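Local coordinates for appr-1-p processing domain protein (Thermus aquaticus Y51MC23, PDB 5M3E), which belongs to the macro domain family, a compact alpha/beta fold, and holds adenosine-5-diphosphoribose at one end of its sheet, at residues 26-31 with 119-124; 34-39 with 91-96; 68-73 with 83-88. One frame throughout, in Å; residues are numbered along the deposited sequence.

In the fold
Contacts 1 and 3 are buried and belong to one mixed sheet; contact 2 lies at the surface, where two loops leave that sheet. Strand 26-31 of contact 1 and strand 83-88 of contact 3 are themselves neighbours, joined where Leu27 and Asn29 meet Phe85 and Phe87. Contact 1 is a parallel pairing of small and branched aliphatic residues, whereas contact 3 is an antiparallel hairpin rich in aromatic rings, with one buried asparagine. The loops of contact 2 follow strands 26-31 and 83-88 and meet through exposed valines and rings. Adenosine-5-diphosphoribose touches contacts 1 and 2, and Met37 reaches back to Asn29 and Asn86.

Contact 1: residues 26-31 with 119-124; sequences ALVNTV and RSIALP. With APR (adenosine-5-diphosphoribose), chain B.
Val28 and Ile121 form the apolar centre, with CG2 of Val28 lying 3.7 Å from CD1 of Ile121. CG2 of Val28 is anti to the carbonyl carbon of its own residue, which turns it across to the neighbouring strand, and it also meets CG of Leu123 at 4.0 Å. Ala26, two residues earlier on the same face, has its CB 4.1 Å from CD1 of Ile121. Alanine leaves room for the end of Ile121, which reaches on to Phe85 of the other neighbouring strand. On the opposite face the sizes are exchanged: Leu27 rests CD2 on CB of Ala122. Helix 40-48 covers Leu27 through Phe45, while Ala122 also touches Trp155 and Tyr157 on the next strand of the sheet.

Between the two faces runs the backbone pairing of parallel strands. Ala26 N gives to Ser120 O, Ala122 N to Ala26 O, and Val28 N to Ala122 O, the last at 2.9 Å and nearly straight onto the carbonyl (C=O...N angle 174°). Pro124, which has no N-H to give, ends the regular pairing; its CD instead packs 3.4 Å from Val28 O.

Beyond it comes the polar edge. With chi1 of Thr30 at 63°, its CG2 touches both CG of Pro124, at 3.7 Å, and the phosphate oxygen O2B of adenosine-5-diphosphoribose, while OG1 meets the ligand alone. Asn29, on the other side of the strand, gives its ND2 to OD1 of Asn86. The contact thus changes from a hydrocarbon core with paired backbone to a C-terminal strand end whose hydroxyl lies between the diphosphate bridge and the distal ribose, as expected of a macro domain, which holds its ligand at this end of the sheet.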
loop_
_atom_site.group_PDB
_atom_site.type_symbol
_atom_site.label_atom_id
_atom_site.label_comp_id
_atom_site.label_asym_id
_atom_site.label_seq_id
_atom_site.Cartn_x
_atom_site.Cartn_y
_atom_site.Cartn_z
ATOM N N ALA A 26 -1.422 -5.265 8.778
ATOM C CA ALA A 26 -1.055 -4.068 7.970
ATOM C C ALA A 26 -1.799 -3.973 6.650
ATOM O O ALA A 26 -1.913 -4.951 5.929
ATOM C CB ALA A 26 0.443 -4.028 7.698
ATOM N N LEU A 27 -2.298 -2.784 6.332
ATOM C CA LEU A 27 -3.026 -2.549 5.078
ATOM C C LEU A 27 -2.247 -1.602 4.176
ATOM O O LEU A 27 -1.740 -0.602 4.632
ATOM C CB LEU A 27 -4.425 -1.962 5.357
ATOM C CG LEU A 27 -5.525 -2.885 5.889
ATOM C CD1 LEU A 27 -6.831 -2.098 6.023
ATOM C CD2 LEU A 27 -5.731 -4.091 4.988
ATOM N N VAL A 28 -2.181 -1.920 2.888
ATOM C CA VAL A 28 -1.516 -1.045 1.933
ATOM C C VAL A 28 -2.524 -0.168 1.257
ATOM O O VAL A 28 -3.476 -0.648 0.645
ATOM C CB VAL A 28 -0.709 -1.810 0.868
ATOM C CG1 VAL A 28 -0.120 -0.851 -0.173
ATOM C CG2 VAL A 28 0.404 -2.616 1.527
ATOM N N ASN A 29 -2.278 1.127 1.377
ATOM C CA ASN A 29 -3.028 2.165 0.676
ATOM C C ASN A 29 -2.224 2.700 -0.519
ATOM O O ASN A 29 -1.018 2.832 -0.447
ATOM C CB ASN A 29 -3.395 3.299 1.656
ATOM C CG ASN A 29 -4.311 4.354 1.022
ATOM O OD1 ASN A 29 -4.924 4.120 -0.003
ATOM N ND2 ASN A 29 -4.365 5.527 1.616
ATOM N N THR A 30 -2.914 3.015 -1.614
ATOM C CA THR A 30 -2.304 3.626 -2.807
ATOM C C THR A 30 -2.502 5.138 -2.747
ATOM O O THR A 30 -3.642 5.629 -2.842
ATOM C CB THR A 30 -2.980 3.131 -4.096
ATOM O OG1 THR A 30 -4.364 3.530 -4.115
ATOM C CG2 THR A 30 -2.927 1.655 -4.174
ATOM N N VAL A 31 -1.400 5.878 -2.643
ATOM C CA VAL A 31 -1.478 7.321 -2.536
ATOM C C VAL A 31 -0.660 8.047 -3.586
ATOM O O VAL A 31 0.216 7.468 -4.220
ATOM C CB VAL A 31 -1.067 7.826 -1.116
ATOM C CG1 VAL A 31 -1.966 7.216 -0.064
ATOM C CG2 VAL A 31 0.401 7.552 -0.788
ATOM N N ARG A 119 3.381 -9.432 10.402
ATOM C CA ARG A 119 3.176 -10.864 10.189
ATOM C C ARG A 119 2.174 -11.185 9.077
ATOM O O ARG A 119 2.220 -12.258 8.473
ATOM C CB ARG A 119 2.783 -11.538 11.518
ATOM C CG ARG A 119 3.819 -11.395 12.645
ATOM C CD ARG A 119 5.242 -11.844 12.270
ATOM N NE ARG A 119 5.268 -13.158 11.617
ATOM C CZ ARG A 119 5.402 -14.344 12.227
ATOM N NH1 ARG A 119 5.550 -14.452 13.551
ATOM N NH2 ARG A 119 5.385 -15.454 11.502
ATOM N N SER A 120 1.276 -10.247 8.816
ATOM C CA SER A 120 0.283 -10.367 7.760
ATOM C C SER A 120 -0.021 -8.973 7.171
ATOM O O SER A 120 -0.027 -7.961 7.881
ATOM C CB SER A 120 -0.996 -11.052 8.283
ATOM O OG SER A 120 -1.579 -10.350 9.377
ATOM N N ILE A 121 -0.263 -8.941 5.864
ATOM C CA ILE A 121 -0.433 -7.688 5.146
ATOM C C ILE A 121 -1.321 -7.941 3.925
ATOM O O ILE A 121 -1.337 -9.021 3.389
ATOM C CB ILE A 121 0.959 -7.048 4.811
ATOM C CG1 ILE A 121 0.818 -5.804 3.925
ATOM C CG2 ILE A 121 1.884 -8.031 4.123
ATOM C CD1 ILE A 121 1.990 -4.844 4.042
ATOM N N ALA A 122 -2.089 -6.941 3.530
ATOM C CA ALA A 122 -2.927 -7.031 2.357
ATOM C C ALA A 122 -2.704 -5.819 1.465
ATOM O O ALA A 122 -2.536 -4.695 1.969
ATOM C CB ALA A 122 -4.384 -7.134 2.762
ATOM N N LEU A 123 -2.684 -6.060 0.154
ATOM C CA LEU A 123 -2.504 -5.009 -0.863
ATOM C C LEU A 123 -3.594 -5.067 -1.942
ATOM O O LEU A 123 -4.167 -6.125 -2.177
ATOM C CB LEU A 123 -1.214 -5.157 -1.665
ATOM C CG LEU A 123 0.153 -5.609 -1.185
ATOM C CD1 LEU A 123 0.106 -7.032 -0.624
ATOM C CD2 LEU A 123 1.111 -5.488 -2.368
ATOM N N PRO A 124 -3.823 -3.926 -2.628
ATOM C CA PRO A 124 -4.586 -3.857 -3.852
ATOM C C PRO A 124 -3.651 -3.944 -5.081
ATOM O O PRO A 124 -2.431 -4.102 -4.886
ATOM C CB PRO A 124 -5.222 -2.482 -3.762
ATOM C CG PRO A 124 -4.150 -1.656 -3.118
ATOM C CD PRO A 124 -3.404 -2.577 -2.194
HETATM N N1 APR B . -10.530 -3.668 -2.288
HETATM C C2 APR B . -9.709 -4.214 -3.215
HETATM N N3 APR B . -9.439 -3.624 -4.396
HETATM C C4 APR B . -9.999 -2.431 -4.714
HETATM C C5 APR B . -10.908 -1.761 -3.761
HETATM C C6 APR B . -11.144 -2.479 -2.486
HETATM N N6 APR B . -11.954 -1.972 -1.536
HETATM N N7 APR B . -11.304 -0.602 -4.335
HETATM C C8 APR B . -10.693 -0.534 -5.552
HETATM N N9 APR B . -9.925 -1.639 -5.771
HETATM C "C1'" APR B . -9.072 -1.969 -6.931
HETATM C "C2'" APR B . -9.595 -1.498 -8.276
HETATM O "O2'" APR B . -9.442 -2.565 -9.210
HETATM C "C3'" APR B . -8.689 -0.368 -8.681
HETATM O "O3'" APR B . -8.527 -0.294 -10.112
HETATM O "O4'" APR B . -7.815 -1.318 -6.712
HETATM C "C4'" APR B . -7.396 -0.714 -7.931
HETATM C "C5'" APR B . -6.452 0.445 -7.631
HETATM O "O5'" APR B . -7.163 1.574 -7.100
HETATM P PA APR B . -6.650 3.064 -7.430
HETATM O O1A APR B . -7.180 3.925 -6.319
HETATM O O2A APR B . -6.960 3.384 -8.864
HETATM O O3A APR B . -5.036 2.947 -7.201
HETATM P PB APR B . -3.872 3.433 -8.219
HETATM O O1B APR B . -4.152 2.912 -9.603
HETATM O O2B APR B . -2.509 3.136 -7.590
HETATM O O5D APR B . -3.995 5.036 -8.286
HETATM C C5D APR B . -3.451 5.944 -7.318
HETATM O O4D APR B . -5.663 6.924 -7.104
HETATM O O1D APR B . -6.248 5.912 -5.096
HETATM C C1D APR B . -5.996 7.167 -5.739
HETATM O O2D APR B . -5.228 8.982 -4.306
HETATM C C2D APR B . -4.803 7.859 -5.086
HETATM O O3D APR B . -3.989 9.566 -6.641
HETATM C C3D APR B . -3.858 8.202 -6.222
HETATM C C4D APR B . -4.278 7.236 -7.324
#

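Contact 2: residues 34-39 with 91-96; sequences VGVMGK and KHWRHP. With APR (adenosine-5-diphosphoribose), chain B.
The tight part of this contact is made by Val34 and Trp93: CG2 of Val34 comes in at the edge of the indole, near its plane, and stops 3.5 Å from CD1 of Trp93. CG2 of Val36 approaches CD1 of Trp93 obliquely, at 3.9 Å, so two valine methyls converge on this one ring atom. The other methyl of Val34, CG1, reaches CD2 of His92 at 3.8 Å. Valine suits this place because its fork presents one methyl to each of two successive rings. Gly35, between the valines, has a positive phi (86°), a conformation glycine adopts easily, consistent with a turn that lets both neighbours face the 91-96 loop.

The rings are arranged by a type I turn from His92 to His95, closed by His95 N to His92 O. His92 CE1 lies above one face of the indole, toward its rim, and CB of Arg94 lies over the rim of the same face. A weak bond from Arg94 N, in the plane of the imidazole, reaches ND1 of His92 and probably helps to fix the ring's rotation.

Both loops follow strands of the macro domain sheet, 26-31 and 83-88, and they border the distal ribose of adenosine-5-diphosphoribose. Lys39 O lies 3.1 Å from its O1D, and Trp93 CB 4.1 Å from its O3D. Asn32, just ahead of the first loop, holds that loop's shape by bonding to Val34 N and Val36 O.

Around this patch the contact is loose. The side chain of Lys91 leaves its backbone away from the 34-39 loop, and that of Lys39 stays clear of the 91-96 loop. Val34 and Trp93 themselves are exposed, and Val36 and Trp93 also touch a crystal neighbour, which may influence their positions.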
loop_
_atom_site.group_PDB
_atom_site.type_symbol
_atom_site.label_atom_id
_atom_site.label_comp_id
_atom_site.label_asym_id
_atom_site.label_seq_id
_atom_site.Cartn_x
_atom_site.Cartn_y
_atom_site.Cartn_z
ATOM N N VAL A 34 0.821 14.540 -3.436
ATOM C CA VAL A 34 0.293 15.914 -3.318
ATOM C C VAL A 34 -0.758 16.160 -2.203
ATOM O O VAL A 34 -1.245 17.284 -2.058
ATOM C CB VAL A 34 -0.113 16.483 -4.714
ATOM C CG1 VAL A 34 1.143 16.646 -5.611
ATOM C CG2 VAL A 34 -1.129 15.615 -5.426
ATOM N N GLY A 35 -1.057 15.158 -1.369
ATOM C CA GLY A 35 -1.874 15.379 -0.160
ATOM C C GLY A 35 -3.396 15.330 -0.288
ATOM O O GLY A 35 -4.112 15.827 0.582
ATOM N N VAL A 36 -3.888 14.716 -1.347
ATOM C CA VAL A 36 -5.304 14.440 -1.492
ATOM C C VAL A 36 -5.487 12.936 -1.734
ATOM O O VAL A 36 -4.652 12.263 -2.373
ATOM C CB VAL A 36 -5.977 15.270 -2.622
ATOM C CG1 VAL A 36 -5.800 16.768 -2.390
ATOM C CG2 VAL A 36 -5.462 14.914 -4.006
ATOM N N MET A 37 -6.571 12.424 -1.165
ATOM C CA MET A 37 -7.030 11.082 -1.359
ATOM C C MET A 37 -8.443 11.273 -1.936
ATOM O O MET A 37 -9.428 11.114 -1.232
ATOM C CB MET A 37 -7.109 10.352 -0.002
ATOM C CG MET A 37 -5.803 10.093 0.708
ATOM S SD MET A 37 -5.901 8.709 1.869
ATOM C CE MET A 37 -4.429 9.033 2.807
ATOM N N GLY A 38 -8.526 11.616 -3.214
ATOM C CA GLY A 38 -9.798 12.010 -3.857
ATOM C C GLY A 38 -10.595 10.958 -4.607
ATOM O O GLY A 38 -11.726 11.233 -5.087
ATOM N N LYS A 39 -10.021 9.773 -4.770
ATOM C CA LYS A 39 -10.744 8.692 -5.436
ATOM C C LYS A 39 -10.104 7.312 -5.288
ATOM O O LYS A 39 -9.037 7.186 -4.706
ATOM C CB LYS A 39 -10.969 9.035 -6.924
ATOM C CG LYS A 39 -9.859 9.828 -7.575
ATOM C CD LYS A 39 -9.896 9.600 -9.065
ATOM C CE LYS A 39 -9.254 10.732 -9.808
ATOM N NZ LYS A 39 -10.127 11.064 -10.963
ATOM N N LYS A 91 3.046 10.498 -8.294
ATOM C CA LYS A 91 3.447 11.817 -7.797
ATOM C C LYS A 91 2.221 12.764 -7.813
ATOM O O LYS A 91 1.437 12.735 -6.894
ATOM C CB LYS A 91 4.631 12.346 -8.578
ATOM C CG LYS A 91 5.871 11.489 -8.410
ATOM C CD LYS A 91 7.051 12.251 -8.971
ATOM C CE LYS A 91 8.279 11.385 -9.130
ATOM N NZ LYS A 91 9.343 12.215 -9.760
ATOM N N HIS A 92 2.024 13.567 -8.853
ATOM C CA HIS A 92 0.777 14.320 -9.012
ATOM C C HIS A 92 -0.348 13.360 -9.468
ATOM O O HIS A 92 -0.123 12.460 -10.287
ATOM C CB HIS A 92 0.975 15.439 -10.030
ATOM C CG HIS A 92 0.088 16.623 -9.812
ATOM N ND1 HIS A 92 -1.199 16.692 -10.300
ATOM C CD2 HIS A 92 0.303 17.790 -9.158
ATOM C CE1 HIS A 92 -1.743 17.846 -9.952
ATOM N NE2 HIS A 92 -0.849 18.533 -9.261
ATOM N N TRP A 93 -1.547 13.559 -8.929
ATOM C CA TRP A 93 -2.753 12.801 -9.314
ATOM C C TRP A 93 -3.150 12.907 -10.808
ATOM O O TRP A 93 -3.869 12.061 -11.327
ATOM C CB TRP A 93 -3.945 13.215 -8.425
ATOM C CG TRP A 93 -4.257 14.701 -8.463
ATOM C CD1 TRP A 93 -3.900 15.623 -7.531
ATOM C CD2 TRP A 93 -4.964 15.419 -9.488
ATOM N NE1 TRP A 93 -4.332 16.871 -7.903
ATOM C CE2 TRP A 93 -4.990 16.773 -9.102
ATOM C CE3 TRP A 93 -5.582 15.050 -10.696
ATOM C CZ2 TRP A 93 -5.606 17.763 -9.887
ATOM C CZ3 TRP A 93 -6.172 16.028 -11.481
ATOM C CH2 TRP A 93 -6.190 17.366 -11.073
ATOM N N ARG A 94 -2.676 13.956 -11.477
ATOM C CA ARG A 94 -2.974 14.255 -12.880
ATOM C C ARG A 94 -2.223 13.311 -13.820
ATOM O O ARG A 94 -2.638 13.083 -14.962
ATOM C CB ARG A 94 -2.541 15.698 -13.187
ATOM C CG ARG A 94 -2.991 16.287 -14.516
ATOM C CD ARG A 94 -2.255 17.597 -14.819
ATOM N NE ARG A 94 -2.226 18.521 -13.674
ATOM C CZ ARG A 94 -3.242 19.289 -13.287
ATOM N NH1 ARG A 94 -4.408 19.267 -13.928
ATOM N NH2 ARG A 94 -3.098 20.092 -12.233
ATOM N N HIS A 95 -1.093 12.800 -13.349
ATOM C CA HIS A 95 -0.276 11.923 -14.162
ATOM C C HIS A 95 -0.470 10.446 -13.813
ATOM O O HIS A 95 -0.819 10.101 -12.678
ATOM C CB HIS A 95 1.182 12.339 -14.031
ATOM C CG HIS A 95 1.416 13.760 -14.432
ATOM N ND1 HIS A 95 2.088 14.662 -13.640
ATOM C CD2 HIS A 95 1.021 14.442 -15.529
ATOM C CE1 HIS A 95 2.121 15.832 -14.243
ATOM N NE2 HIS A 95 1.481 15.725 -15.393
ATOM N N PRO A 96 -0.242 9.566 -14.794
ATOM C CA PRO A 96 -0.304 8.170 -14.439
ATOM C C PRO A 96 0.804 7.702 -13.476
ATOM O O PRO A 96 1.704 8.452 -13.088
ATOM C CB PRO A 96 -0.226 7.452 -15.799
ATOM C CG PRO A 96 0.400 8.433 -16.711
ATOM C CD PRO A 96 -0.111 9.758 -16.246
HETATM N N1 APR B . -10.530 -3.668 -2.288
HETATM C C2 APR B . -9.709 -4.214 -3.215
HETATM N N3 APR B . -9.439 -3.624 -4.396
HETATM C C4 APR B . -9.999 -2.431 -4.714
HETATM C C5 APR B . -10.908 -1.761 -3.761
HETATM C C6 APR B . -11.144 -2.479 -2.486
HETATM N N6 APR B . -11.954 -1.972 -1.536
HETATM N N7 APR B . -11.304 -0.602 -4.335
HETATM C C8 APR B . -10.693 -0.534 -5.552
HETATM N N9 APR B . -9.925 -1.639 -5.771
HETATM C "C1'" APR B . -9.072 -1.969 -6.931
HETATM C "C2'" APR B . -9.595 -1.498 -8.276
HETATM O "O2'" APR B . -9.442 -2.565 -9.210
HETATM C "C3'" APR B . -8.689 -0.368 -8.681
HETATM O "O3'" APR B . -8.527 -0.294 -10.112
HETATM O "O4'" APR B . -7.815 -1.318 -6.712
HETATM C "C4'" APR B . -7.396 -0.714 -7.931
HETATM C "C5'" APR B . -6.452 0.445 -7.631
HETATM O "O5'" APR B . -7.163 1.574 -7.100
HETATM P PA APR B . -6.650 3.064 -7.430
HETATM O O1A APR B . -7.180 3.925 -6.319
HETATM O O2A APR B . -6.960 3.384 -8.864
HETATM O O3A APR B . -5.036 2.947 -7.201
HETATM P PB APR B . -3.872 3.433 -8.219
HETATM O O1B APR B . -4.152 2.912 -9.603
HETATM O O2B APR B . -2.509 3.136 -7.590
HETATM O O5D APR B . -3.995 5.036 -8.286
HETATM C C5D APR B . -3.451 5.944 -7.318
HETATM O O4D APR B . -5.663 6.924 -7.104
HETATM O O1D APR B . -6.248 5.912 -5.096
HETATM C C1D APR B . -5.996 7.167 -5.739
HETATM O O2D APR B . -5.228 8.982 -4.306
HETATM C C2D APR B . -4.803 7.859 -5.086
HETATM O O3D APR B . -3.989 9.566 -6.641
HETATM C C3D APR B . -3.858 8.202 -6.222
HETATM C C4D APR B . -4.278 7.236 -7.324
#

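Contact 3: residues 68-73 with 83-88; sequences GRIFVY and YIFNFP
Asn86 and Phe71 lie side by side because CG of Asn86 is anti to its carbonyl carbon (chi1 -61°) while CG of Phe71 points anti to the backbone N (chi1 168°). ND2 of Asn86 is thereby brought to Phe71 O at 3.2 Å, and it also lies 3.5 Å from CD2 of the phenyl ring, whose plane is turned 27° from the amide. Phe71 O is gripped twice, since Asn86 N reaches it at 2.9 Å from the opposite face of the carbonyl plane. Asparagine suits this buried spot because its amide can serve more than one partner: ND2 also bonds to Asn52.

The backbone is an antiparallel hairpin. Phe71 and Asn86, like Tyr73 and Ile84, are hydrogen-bonded pairs, and Val72 with Phe85 is the non-hydrogen-bonded pair between them. On the Val72 face the packing is apolar: CG2 of Val72 comes within 3.5 Å of CD1 of Phe85, and CG1 of Val72 meets CD1 of Tyr83 at 3.6 Å. Ile70 divides its branches between two phenylalanines, CG2 against CB of Phe85 and CD1 obliquely against CD2 of Phe87, the latter at 3.4 Å.

Strand 71-74 is the outermost on its side of the sheet, and strand 83-88 separates it from strand 26-31. Helix 50-62 covers the face of Phe71 and Tyr73, whereas helix 99-115 packs on Val72 and Phe85 and supplies Asp108 to Ile70 N, leaving the hairpin between two helix layers.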
loop_
_atom_site.group_PDB
_atom_site.type_symbol
_atom_site.label_atom_id
_atom_site.label_comp_id
_atom_site.label_asym_id
_atom_site.label_seq_id
_atom_site.Cartn_x
_atom_site.Cartn_y
_atom_site.Cartn_z
ATOM N N GLY A 68 9.103 5.653 -3.645
ATOM C CA GLY A 68 10.098 4.756 -3.060
ATOM C C GLY A 68 10.154 4.736 -1.542
ATOM O O GLY A 68 11.009 4.044 -0.970
ATOM N N ARG A 69 9.259 5.480 -0.891
ATOM C CA ARG A 69 9.096 5.459 0.557
ATOM C C ARG A 69 7.632 5.171 0.930
ATOM O O ARG A 69 6.741 5.929 0.546
ATOM C CB ARG A 69 9.519 6.813 1.170
ATOM C CG ARG A 69 11.029 7.036 1.186
ATOM C CD ARG A 69 11.534 7.493 2.556
ATOM N NE ARG A 69 11.115 8.870 2.835
ATOM C CZ ARG A 69 11.844 9.970 2.612
ATOM N NH1 ARG A 69 13.086 9.902 2.113
ATOM N NH2 ARG A 69 11.317 11.166 2.905
ATOM N N ILE A 70 7.395 4.107 1.702
ATOM C CA ILE A 70 6.096 3.898 2.379
ATOM C C ILE A 70 5.958 4.895 3.537
ATOM O O ILE A 70 6.867 5.000 4.360
ATOM C CB ILE A 70 5.929 2.453 2.935
ATOM C CG1 ILE A 70 6.186 1.387 1.862
ATOM C CG2 ILE A 70 4.530 2.230 3.505
ATOM C CD1 ILE A 70 5.452 1.606 0.559
ATOM N N PHE A 71 4.837 5.620 3.594
ATOM C CA PHE A 71 4.515 6.426 4.770
ATOM C C PHE A 71 3.634 5.591 5.682
ATOM O O PHE A 71 2.508 5.279 5.308
ATOM C CB PHE A 71 3.807 7.748 4.423
ATOM C CG PHE A 71 3.218 8.438 5.632
ATOM C CD1 PHE A 71 4.048 9.082 6.560
ATOM C CD2 PHE A 71 1.838 8.389 5.884
ATOM C CE1 PHE A 71 3.510 9.703 7.701
ATOM C CE2 PHE A 71 1.294 8.996 7.016
ATOM C CZ PHE A 71 2.131 9.664 7.927
ATOM N N VAL A 72 4.139 5.252 6.881
ATOM C CA VAL A 72 3.424 4.344 7.808
ATOM C C VAL A 72 2.663 5.126 8.846
ATOM O O VAL A 72 3.202 6.060 9.438
ATOM C CB VAL A 72 4.365 3.320 8.523
ATOM C CG1 VAL A 72 3.602 2.514 9.589
ATOM C CG2 VAL A 72 5.015 2.385 7.499
ATOM N N TYR A 73 1.403 4.752 9.044
ATOM C CA TYR A 73 0.660 5.203 10.209
ATOM C C TYR A 73 0.434 4.025 11.134
ATOM O O TYR A 73 -0.103 2.995 10.726
ATOM C CB TYR A 73 -0.661 5.853 9.832
ATOM C CG TYR A 73 -1.396 6.459 11.021
ATOM C CD1 TYR A 73 -0.852 7.545 11.738
ATOM C CD2 TYR A 73 -2.647 5.952 11.427
ATOM C CE1 TYR A 73 -1.520 8.087 12.829
ATOM C CE2 TYR A 73 -3.328 6.499 12.506
ATOM C CZ TYR A 73 -2.762 7.556 13.217
ATOM O OH TYR A 73 -3.449 8.075 14.302
ATOM N N TYR A 83 -1.274 -1.217 11.249
ATOM C CA TYR A 83 -0.554 -0.340 10.335
ATOM C C TYR A 83 -1.331 -0.064 9.049
ATOM O O TYR A 83 -1.907 -0.980 8.454
ATOM C CB TYR A 83 0.846 -0.907 10.029
ATOM C CG TYR A 83 1.721 -0.977 11.270
ATOM C CD1 TYR A 83 2.168 0.191 11.894
ATOM C CD2 TYR A 83 2.078 -2.205 11.841
ATOM C CE1 TYR A 83 2.948 0.149 13.046
ATOM C CE2 TYR A 83 2.869 -2.260 12.994
ATOM C CZ TYR A 83 3.299 -1.078 13.593
ATOM O OH TYR A 83 4.059 -1.106 14.733
ATOM N N ILE A 84 -1.358 1.210 8.654
ATOM C CA ILE A 84 -1.606 1.599 7.278
ATOM C C ILE A 84 -0.265 1.948 6.638
ATOM O O ILE A 84 0.432 2.847 7.086
ATOM C CB ILE A 84 -2.564 2.807 7.132
ATOM C CG1 ILE A 84 -3.860 2.607 7.936
ATOM C CG2 ILE A 84 -2.852 3.090 5.651
ATOM C CD1 ILE A 84 -4.618 1.327 7.651
ATOM N N PHE A 85 0.072 1.220 5.579
ATOM C CA PHE A 85 1.220 1.498 4.744
ATOM C C PHE A 85 0.730 2.284 3.513
ATOM O O PHE A 85 0.187 1.711 2.553
ATOM C CB PHE A 85 1.866 0.178 4.347
ATOM C CG PHE A 85 2.649 -0.496 5.466
ATOM C CD1 PHE A 85 2.638 -0.032 6.808
ATOM C CD2 PHE A 85 3.399 -1.625 5.182
ATOM C CE1 PHE A 85 3.386 -0.676 7.786
ATOM C CE2 PHE A 85 4.144 -2.279 6.167
ATOM C CZ PHE A 85 4.134 -1.807 7.465
ATOM N N ASN A 86 0.920 3.601 3.556
ATOM C CA ASN A 86 0.595 4.434 2.463
ATOM C C ASN A 86 1.698 4.386 1.403
ATOM O O ASN A 86 2.753 4.981 1.559
ATOM C CB ASN A 86 0.297 5.858 2.956
ATOM C CG ASN A 86 -0.882 5.896 3.923
ATOM O OD1 ASN A 86 -2.041 5.825 3.514
ATOM N ND2 ASN A 86 -0.586 5.990 5.217
ATOM N N PHE A 87 1.405 3.672 0.316
ATOM C CA PHE A 87 2.320 3.361 -0.785
ATOM C C PHE A 87 2.142 4.395 -1.921
ATOM O O PHE A 87 1.082 4.478 -2.538
ATOM C CB PHE A 87 1.974 1.952 -1.285
ATOM C CG PHE A 87 2.991 1.326 -2.209
ATOM C CD1 PHE A 87 3.337 1.911 -3.449
ATOM C CD2 PHE A 87 3.590 0.086 -1.866
ATOM C CE1 PHE A 87 4.246 1.284 -4.298
ATOM C CE2 PHE A 87 4.484 -0.534 -2.722
ATOM C CZ PHE A 87 4.810 0.062 -3.942
ATOM N N PRO A 88 3.184 5.183 -2.202
ATOM C CA PRO A 88 3.090 6.096 -3.333
ATOM C C PRO A 88 3.169 5.396 -4.674
ATOM O O PRO A 88 4.241 4.891 -5.069
ATOM C CB PRO A 88 4.298 7.032 -3.122
ATOM C CG PRO A 88 4.466 7.017 -1.640
ATOM C CD PRO A 88 4.311 5.558 -1.335
#